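Local coordinates for protein-glutamine gamma-glutamyltransferase (Pseudomonas aeruginosa PAO1, PDB 6G49) that displays transglutaminase activity in vitro, linking protein glutamines to lysines, and is critical for viability, perhaps through a cell-wall function, at residues N184-A189 with L235-S240; L124-T129 with P160-E165; V111-S116 with Q146-R151. All blocks are in the same frame, centred on the assembly; numbering follows the deposited sequence.

Contact 1: residues N184-A189 with L235-S240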
# COMPACT_ATOMS: atom_id res chain seq x y z
N ASN A 184 -8.23 -4.43 -20.59
CA ASN A 184 -7.02 -3.59 -20.51
C ASN A 184 -5.92 -4.02 -21.45
O ASN A 184 -4.75 -4.16 -21.07
CB ASN A 184 -6.55 -3.50 -19.05
CG ASN A 184 -7.57 -2.84 -18.17
OD1 ASN A 184 -7.95 -1.67 -18.42
ND2 ASN A 184 -8.07 -3.58 -17.18
N PRO A 185 -6.22 -4.20 -22.76
CA PRO A 185 -5.20 -4.61 -23.71
C PRO A 185 -4.07 -3.57 -23.89
O PRO A 185 -2.93 -3.92 -24.12
CB PRO A 185 -6.02 -4.75 -25.02
CG PRO A 185 -7.19 -3.79 -24.85
CD PRO A 185 -7.55 -3.96 -23.37
N ARG A 186 -4.39 -2.27 -23.75
CA ARG A 186 -3.36 -1.26 -23.93
C ARG A 186 -2.29 -1.38 -22.82
O ARG A 186 -1.11 -1.21 -23.05
CB ARG A 186 -3.96 0.15 -24.08
CG ARG A 186 -4.73 0.35 -25.39
CD ARG A 186 -5.26 1.78 -25.52
NE ARG A 186 -6.43 2.07 -24.69
CZ ARG A 186 -6.89 3.28 -24.36
NH1 ARG A 186 -6.25 4.38 -24.75
NH2 ARG A 186 -8.00 3.37 -23.65
N ALA A 187 -2.74 -1.59 -21.58
CA ALA A 187 -1.82 -1.70 -20.48
C ALA A 187 -0.96 -2.96 -20.60
O ALA A 187 0.25 -2.92 -20.26
CB ALA A 187 -2.60 -1.67 -19.18
N ARG A 188 -1.55 -4.05 -21.11
CA ARG A 188 -0.81 -5.27 -21.37
C ARG A 188 0.25 -5.02 -22.44
O ARG A 188 1.39 -5.47 -22.33
CB ARG A 188 -1.75 -6.41 -21.75
CG ARG A 188 -2.49 -7.05 -20.59
CD ARG A 188 -3.51 -8.03 -21.13
NE ARG A 188 -4.78 -7.94 -20.43
CZ ARG A 188 -5.11 -8.67 -19.37
NH1 ARG A 188 -4.39 -9.73 -19.02
NH2 ARG A 188 -6.16 -8.32 -18.64
N ALA A 189 -0.11 -4.25 -23.49
CA ALA A 189 0.89 -3.90 -24.55
C ALA A 189 2.06 -3.08 -23.98
O ALA A 189 3.22 -3.30 -24.28
CB ALA A 189 0.20 -3.15 -25.68
N LEU A 235 -4.50 5.18 -17.56
CA LEU A 235 -3.09 5.42 -17.95
C LEU A 235 -2.96 6.26 -19.25
O LEU A 235 -1.95 6.87 -19.42
CB LEU A 235 -2.38 4.08 -18.20
CG LEU A 235 -2.04 3.30 -16.95
CD1 LEU A 235 -1.46 1.93 -17.32
CD2 LEU A 235 -1.06 4.10 -16.10
N PHE A 236 -3.91 6.09 -20.16
CA PHE A 236 -3.70 6.58 -21.57
C PHE A 236 -4.74 7.65 -21.96
O PHE A 236 -4.53 8.31 -22.97
CB PHE A 236 -3.72 5.42 -22.56
CG PHE A 236 -2.77 4.32 -22.19
CD1 PHE A 236 -1.41 4.54 -22.16
CD2 PHE A 236 -3.26 3.05 -21.90
CE1 PHE A 236 -0.54 3.52 -21.81
CE2 PHE A 236 -2.39 2.04 -21.53
CZ PHE A 236 -1.04 2.28 -21.47
N ASP A 237 -5.85 7.76 -21.25
CA ASP A 237 -6.96 8.69 -21.61
C ASP A 237 -7.09 9.80 -20.56
O ASP A 237 -6.73 10.96 -20.83
CB ASP A 237 -8.27 7.95 -21.89
CG ASP A 237 -8.16 6.89 -22.98
OD1 ASP A 237 -7.15 6.90 -23.73
OD2 ASP A 237 -9.10 6.03 -23.06
N THR A 238 -7.55 9.49 -19.35
CA THR A 238 -7.86 10.50 -18.35
C THR A 238 -6.57 11.01 -17.68
O THR A 238 -6.49 12.18 -17.28
CB THR A 238 -8.89 10.03 -17.33
OG1 THR A 238 -8.27 9.06 -16.47
CG2 THR A 238 -10.15 9.49 -17.96
N ARG A 239 -5.60 10.10 -17.40
CA ARG A 239 -4.43 10.40 -16.58
C ARG A 239 -4.80 11.17 -15.33
O ARG A 239 -4.06 12.06 -14.88
CB ARG A 239 -3.34 11.09 -17.38
CG ARG A 239 -2.78 10.24 -18.49
CD ARG A 239 -1.57 10.89 -19.11
NE ARG A 239 -0.81 10.06 -20.02
CZ ARG A 239 -1.18 9.81 -21.27
NH1 ARG A 239 -2.33 10.27 -21.71
NH2 ARG A 239 -0.43 9.05 -22.05
N SER A 240 -5.90 10.78 -14.69
CA SER A 240 -6.38 11.48 -13.52
C SER A 240 -6.97 10.49 -12.53
O SER A 240 -7.84 9.68 -12.91
CB SER A 240 -7.44 12.52 -13.91
OG SER A 240 -7.94 13.16 -12.75
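The guanidinium of Arg186 has the ring of Phe236 on one face and the carboxylate of Asp237 at its edge. CD2 of Phe236 stands 4.0 Å above the guanidinium plane, set off toward its rim, and with the two planes 41° apart this is a slanted cover and not a flat stack. The Phe236 ring in turn carries CB of its own neighbour Leu235 over the centre of one face, while the backbone of Ala187 comes to its edge, N of Ala187 lying 3.6 Å from CE2 of Phe236. At the guanidinium edge the grip is end-on and twofold. NH1 of Arg186 donates to OD1 of Asp237 at 2.9 Å on the syn side, and NH2 donates to OD2 of Asp237, also at 2.9 Å, from above the carboxylate plane. Both bonds are nearly straight and lie in the guanidinium plane, but the carboxylate is twisted from that plane by 36°. The arginine chain bends at its third torsion (chi3 -76°), which carries the guanidinium over CB of Phe236, 3.5 Å from NH1, to the acid. Two bonds fix the rotation of the guanidinium on the exposed side; at the near end of the same side chain, CB of Arg186 packs 3.5 Å from CE2 of Phe236. Deeper in, CB of Ala187 meets CD1 of Leu235 at 4.2 Å, and Phe252 and Val253 of helix 243-256 close the buried side. Asp232 accepts the backbone N-H groups of Arg186 and Ala187, tying the start of helix 185-197 to helix 230-238. The contact is thus helix-to-helix packing in the helical part of the transglutaminase-like fold, apolar toward the helix that begins with the probable nucleophile Cys243 and sealed at the surface by a bidentate salt bridge.

Contact 2: residues L124-T129 with P160-E165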
# COMPACT_ATOMS: atom_id res chain seq x y z
N LEU A 124 3.87 0.38 10.76
CA LEU A 124 4.95 0.45 9.77
C LEU A 124 5.51 -0.96 9.55
O LEU A 124 5.70 -1.77 10.46
CB LEU A 124 6.08 1.34 10.27
CG LEU A 124 5.72 2.74 10.74
CD1 LEU A 124 6.95 3.40 11.32
CD2 LEU A 124 5.15 3.62 9.60
N ASP A 125 5.77 -1.27 8.27
CA ASP A 125 6.38 -2.56 7.91
C ASP A 125 7.83 -2.58 8.45
O ASP A 125 8.44 -1.54 8.60
CB ASP A 125 6.34 -2.71 6.37
CG ASP A 125 6.40 -4.11 5.82
OD1 ASP A 125 5.84 -5.01 6.44
OD2 ASP A 125 6.99 -4.28 4.72
N VAL A 126 8.37 -3.77 8.82
CA VAL A 126 7.70 -5.00 9.16
C VAL A 126 7.45 -4.94 10.67
O VAL A 126 8.40 -4.68 11.45
CB VAL A 126 8.56 -6.22 8.81
CG1 VAL A 126 7.99 -7.48 9.41
CG2 VAL A 126 8.70 -6.37 7.31
N ALA A 127 6.22 -5.22 11.07
CA ALA A 127 5.79 -4.98 12.43
C ALA A 127 5.72 -6.26 13.25
O ALA A 127 5.37 -7.35 12.79
CB ALA A 127 4.43 -4.33 12.47
N GLN A 128 5.98 -6.06 14.56
CA GLN A 128 5.69 -6.99 15.65
C GLN A 128 4.91 -6.24 16.75
O GLN A 128 5.16 -5.04 16.92
CB GLN A 128 6.98 -7.55 16.25
CG GLN A 128 7.89 -8.18 15.22
CD GLN A 128 7.47 -9.56 14.83
OE1 GLN A 128 8.06 -10.52 15.33
NE2 GLN A 128 6.49 -9.67 13.91
N THR A 129 3.96 -6.89 17.43
CA THR A 129 3.18 -6.21 18.45
C THR A 129 3.20 -7.07 19.71
O THR A 129 3.61 -8.24 19.68
CB THR A 129 1.71 -5.93 18.07
OG1 THR A 129 0.94 -7.11 18.25
CG2 THR A 129 1.60 -5.41 16.65
N PRO A 160 11.76 -1.18 9.31
CA PRO A 160 11.42 -0.74 7.97
C PRO A 160 12.39 -1.30 6.91
O PRO A 160 12.02 -1.38 5.74
CB PRO A 160 11.53 0.77 8.05
CG PRO A 160 11.20 1.07 9.50
CD PRO A 160 11.92 -0.04 10.25
N GLN A 161 13.62 -1.61 7.33
CA GLN A 161 14.68 -2.13 6.40
C GLN A 161 14.73 -3.65 6.38
O GLN A 161 15.64 -4.22 5.77
CB GLN A 161 16.03 -1.53 6.80
CG GLN A 161 16.06 -0.04 6.61
CD GLN A 161 17.40 0.59 6.92
OE1 GLN A 161 18.41 -0.08 7.04
NE2 GLN A 161 17.38 1.90 7.03
N ALA A 162 13.77 -4.33 7.02
CA ALA A 162 13.77 -5.78 7.08
C ALA A 162 13.79 -6.36 5.66
O ALA A 162 13.25 -5.77 4.73
CB ALA A 162 12.56 -6.30 7.81
N LEU A 163 14.52 -7.47 5.48
CA LEU A 163 14.50 -8.21 4.20
C LEU A 163 13.27 -9.10 4.21
O LEU A 163 13.04 -9.87 5.12
CB LEU A 163 15.79 -9.03 4.12
CG LEU A 163 15.96 -9.91 2.89
CD1 LEU A 163 15.99 -9.07 1.64
CD2 LEU A 163 17.27 -10.70 3.02
N ARG A 164 12.45 -8.95 3.17
CA ARG A 164 11.22 -9.69 3.08
C ARG A 164 11.14 -10.72 1.97
O ARG A 164 11.15 -10.39 0.80
CB ARG A 164 10.06 -8.72 2.92
CG ARG A 164 10.09 -7.57 3.91
CD ARG A 164 8.81 -6.78 3.86
NE ARG A 164 8.87 -5.72 2.88
CZ ARG A 164 7.88 -5.42 2.07
NH1 ARG A 164 6.76 -6.12 2.14
NH2 ARG A 164 8.00 -4.43 1.19
N GLU A 165 11.05 -11.97 2.38
CA GLU A 165 10.88 -13.09 1.49
C GLU A 165 11.91 -13.07 0.35
O GLU A 165 11.56 -13.05 -0.83
CB GLU A 165 9.44 -13.09 0.95
CG GLU A 165 8.78 -14.41 1.06
CD GLU A 165 7.42 -14.61 0.40
OE1 GLU A 165 6.70 -13.61 0.12
OE2 GLU A 165 7.10 -15.78 0.17
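In the conformer given here, one of two modelled, Asp125 turns its CG anti to the backbone N (chi1 -157°), and the Arg164 chain bends at its third torsion (chi3 -89°); together these bring the carboxylate over one face of the guanidinium. In that conformer OD2 of Asp125 lies 3.0 Å from NE of Arg164 but well out of the guanidinium plane, and the two planes stand almost perpendicular, 85° apart. The salt bridge it makes is therefore one of charge alone: no N-H points at the acid, which leaves the guanidinium edge for other partners. Glu291 takes NH1 of Arg164 in a salt bridge, and Phe140 adds a cation-pi contact, so the charge of this buried arginine is probably balanced by more than one group. Beside this pair the Val126 side chain slides past that of Arg164 in the opposite direction, its CG2 3.5 Å from CD of Arg164. The same methyl meets CB of Ala162 at 3.9 Å, giving the arginine stem an apolar flank. The backbones meet at the cis peptide between Asp125 and Val126, where O of Asp125 receives a CA-H...O contact from CA of Pro160 at 3.1 Å. Trp100 of strand 100-101 packs on Val126 and Ala162, while Trp299 and Ser301 of strand 298-302 touch the Arg164 side chain. The contact thus joins the loop leading into edge strand 127-129 to the loop that follows strand 152-158 and the short strand 163-164, bringing the TgpA N-terminal region against the transglutaminase strands 286-294 and 298-302.

Contact 3: residues V111-S116 with Q146-R151. With PO4 (phosphate ion), chain F; PO4 (phosphate ion), chain G.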
# COMPACT_ATOMS: atom_id res chain seq x y z
N VAL A 111 0.23 2.63 19.80
CA VAL A 111 -0.91 3.03 18.97
C VAL A 111 -2.18 2.91 19.80
O VAL A 111 -2.31 1.96 20.55
CB VAL A 111 -1.05 2.13 17.74
CG1 VAL A 111 -2.24 2.58 16.87
CG2 VAL A 111 0.26 2.14 16.97
N ILE A 112 -3.07 3.86 19.66
CA ILE A 112 -4.50 3.71 20.07
C ILE A 112 -5.34 3.84 18.79
O ILE A 112 -5.34 4.88 18.17
CB ILE A 112 -4.95 4.65 21.20
CG1 ILE A 112 -6.39 4.33 21.61
CG2 ILE A 112 -4.80 6.14 20.86
CD1 ILE A 112 -6.86 5.08 22.85
N MET A 113 -6.01 2.74 18.45
CA MET A 113 -6.83 2.62 17.25
C MET A 113 -8.28 2.86 17.64
O MET A 113 -8.76 2.33 18.59
CB MET A 113 -6.70 1.18 16.74
CG MET A 113 -6.66 1.03 15.33
SD MET A 113 -6.40 -0.77 15.00
CE MET A 113 -7.87 -0.94 13.99
N GLN A 114 -8.98 3.58 16.79
CA GLN A 114 -10.42 3.68 16.88
C GLN A 114 -11.02 2.41 16.30
O GLN A 114 -10.39 1.70 15.51
CB GLN A 114 -10.91 4.87 16.07
CG GLN A 114 -10.38 6.22 16.52
CD GLN A 114 -10.86 6.52 17.92
OE1 GLN A 114 -12.07 6.68 18.17
NE2 GLN A 114 -9.92 6.45 18.82
N PRO A 115 -12.27 2.07 16.65
CA PRO A 115 -12.91 0.91 16.04
C PRO A 115 -12.93 1.02 14.50
O PRO A 115 -13.21 2.09 13.97
CB PRO A 115 -14.36 1.00 16.57
CG PRO A 115 -14.21 1.75 17.86
CD PRO A 115 -13.12 2.77 17.61
N SER A 116 -12.50 -0.08 13.87
CA SER A 116 -12.46 -0.20 12.39
C SER A 116 -13.53 -1.18 11.85
O SER A 116 -13.78 -1.18 10.64
CB SER A 116 -11.11 -0.66 11.95
OG SER A 116 -10.87 -1.94 12.44
N GLN A 146 -10.21 -11.22 15.83
CA GLN A 146 -11.51 -10.64 15.71
C GLN A 146 -11.37 -9.21 15.22
O GLN A 146 -10.37 -8.52 15.51
CB GLN A 146 -12.19 -10.60 17.08
CG GLN A 146 -12.49 -12.00 17.58
CD GLN A 146 -13.34 -11.89 18.81
OE1 GLN A 146 -12.88 -11.41 19.84
NE2 GLN A 146 -14.60 -12.26 18.67
N PRO A 147 -12.43 -8.66 14.62
CA PRO A 147 -12.39 -7.28 14.18
C PRO A 147 -12.27 -6.32 15.36
O PRO A 147 -12.77 -6.59 16.46
CB PRO A 147 -13.72 -7.03 13.49
CG PRO A 147 -14.27 -8.40 13.21
CD PRO A 147 -13.70 -9.33 14.27
N VAL A 148 -11.68 -5.15 15.11
CA VAL A 148 -11.53 -4.15 16.17
C VAL A 148 -12.82 -3.35 16.29
O VAL A 148 -13.12 -2.48 15.44
CB VAL A 148 -10.31 -3.24 15.90
CG1 VAL A 148 -10.14 -2.25 17.03
CG2 VAL A 148 -9.05 -4.06 15.76
N GLU A 149 -13.61 -3.65 17.34
CA GLU A 149 -14.91 -3.03 17.54
C GLU A 149 -14.92 -2.09 18.75
O GLU A 149 -15.90 -1.38 18.93
CB GLU A 149 -15.99 -4.09 17.76
CG GLU A 149 -16.08 -5.10 16.61
CD GLU A 149 -16.68 -4.54 15.34
OE1 GLU A 149 -17.03 -3.33 15.31
OE2 GLU A 149 -16.76 -5.32 14.33
N GLN A 150 -13.80 -2.02 19.48
CA GLN A 150 -13.65 -1.04 20.52
C GLN A 150 -12.26 -0.40 20.37
O GLN A 150 -11.38 -1.00 19.81
CB GLN A 150 -13.75 -1.74 21.87
CG GLN A 150 -15.18 -2.07 22.25
CD GLN A 150 -15.12 -3.00 23.43
OE1 GLN A 150 -14.58 -2.65 24.49
NE2 GLN A 150 -15.60 -4.21 23.22
N ARG A 151 -12.09 0.76 20.99
CA ARG A 151 -10.73 1.34 21.04
C ARG A 151 -9.74 0.30 21.54
O ARG A 151 -10.01 -0.45 22.47
CB ARG A 151 -10.71 2.60 21.90
CG ARG A 151 -11.47 3.78 21.33
CD ARG A 151 -11.63 4.86 22.40
NE ARG A 151 -12.90 5.55 22.30
CZ ARG A 151 -13.99 5.19 22.96
NH1 ARG A 151 -13.94 4.34 23.97
NH2 ARG A 151 -15.14 5.70 22.58
P PO4 F . -13.05 -6.48 20.39
O1 PO4 F . -13.45 -7.70 19.57
O2 PO4 F . -12.65 -5.28 19.54
O3 PO4 F . -14.23 -5.92 21.17
O4 PO4 F . -11.98 -7.01 21.34
P PO4 G . -11.83 9.01 21.42
O1 PO4 G . -10.81 9.29 20.35
O2 PO4 G . -12.76 10.22 21.45
O3 PO4 G . -12.69 7.79 21.07
O4 PO4 G . -11.09 8.91 22.76
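Met113 and Val148 set their side chains obliquely across one another, the terminal CE of Met113 lying 3.8 Å from CG2 of Val148 and also against its CB and CG1. This is the apolar heart of the contact, and Leu121 of strand 120-124 packs on both residues. Close to that methyl, OG of Ser116 also approaches CB of Val148, to 3.7 Å; that hydroxyl has its polar partner in the backbone N of Gln118. Ser116 also spends its N-H on O of Val148, a bond of 2.9 Å bent to 136° at the hydrogen, and the same carbonyl receives a CA-H...O contact from Pro115. Next to it the Pro115 ring and the Arg151 side chain lie alongside each other, pointing the same way. CB of Pro115 rests 3.7 Å from O of Glu149, so the ring packs on the backbone of the opposing loop. Here strand 107-113 runs out of the six-stranded antiparallel sheet while the loop 146-151 leads into its neighbour, strand 152-158; Met113 and Leu152 still share backbone bonds, and CA of Arg151 makes a CA-H...O contact with O of Met113, 3.3 Å, right where that pairing ends. Arg151 then reaches outward, bent at chi3 (-144°), and its NE donates to O3 of a phosphate ion (chain G) at 2.6 Å, near the guanidinium plane. The Gln114 amide stands beside the same ion, its chain folded at the second torsion (chi2 -64°). A second phosphate (chain F) sits on the loop: the backbone N of Glu149 donates to O2 of this phosphate at 2.9 Å. N of Gln150 adds a weak bond to the same oxygen. Both ions probably come from the crystallisation liquor.

Contacts 2 and 3 belong together: all four segments fall in the TgpA N-terminal region and alternate along the chain, and both contacts reach the six-stranded antiparallel sheet, contact 2 through edge strand 127-129 and contact 3 through strand 107-113. Their centres are 22 Å apart and their nearest atoms about 7 Å. Contact 1 follows later in the chain, beyond the centre of the molecule, 33 Å from contact 2 and 38 Å from contact 3 between centres. Contact 2 comes near the probable Cys243-His287-Asp303 site, the Arg164 side chain lying about 11 Å from that of Asp303; contacts 1 and 3 lie away from it.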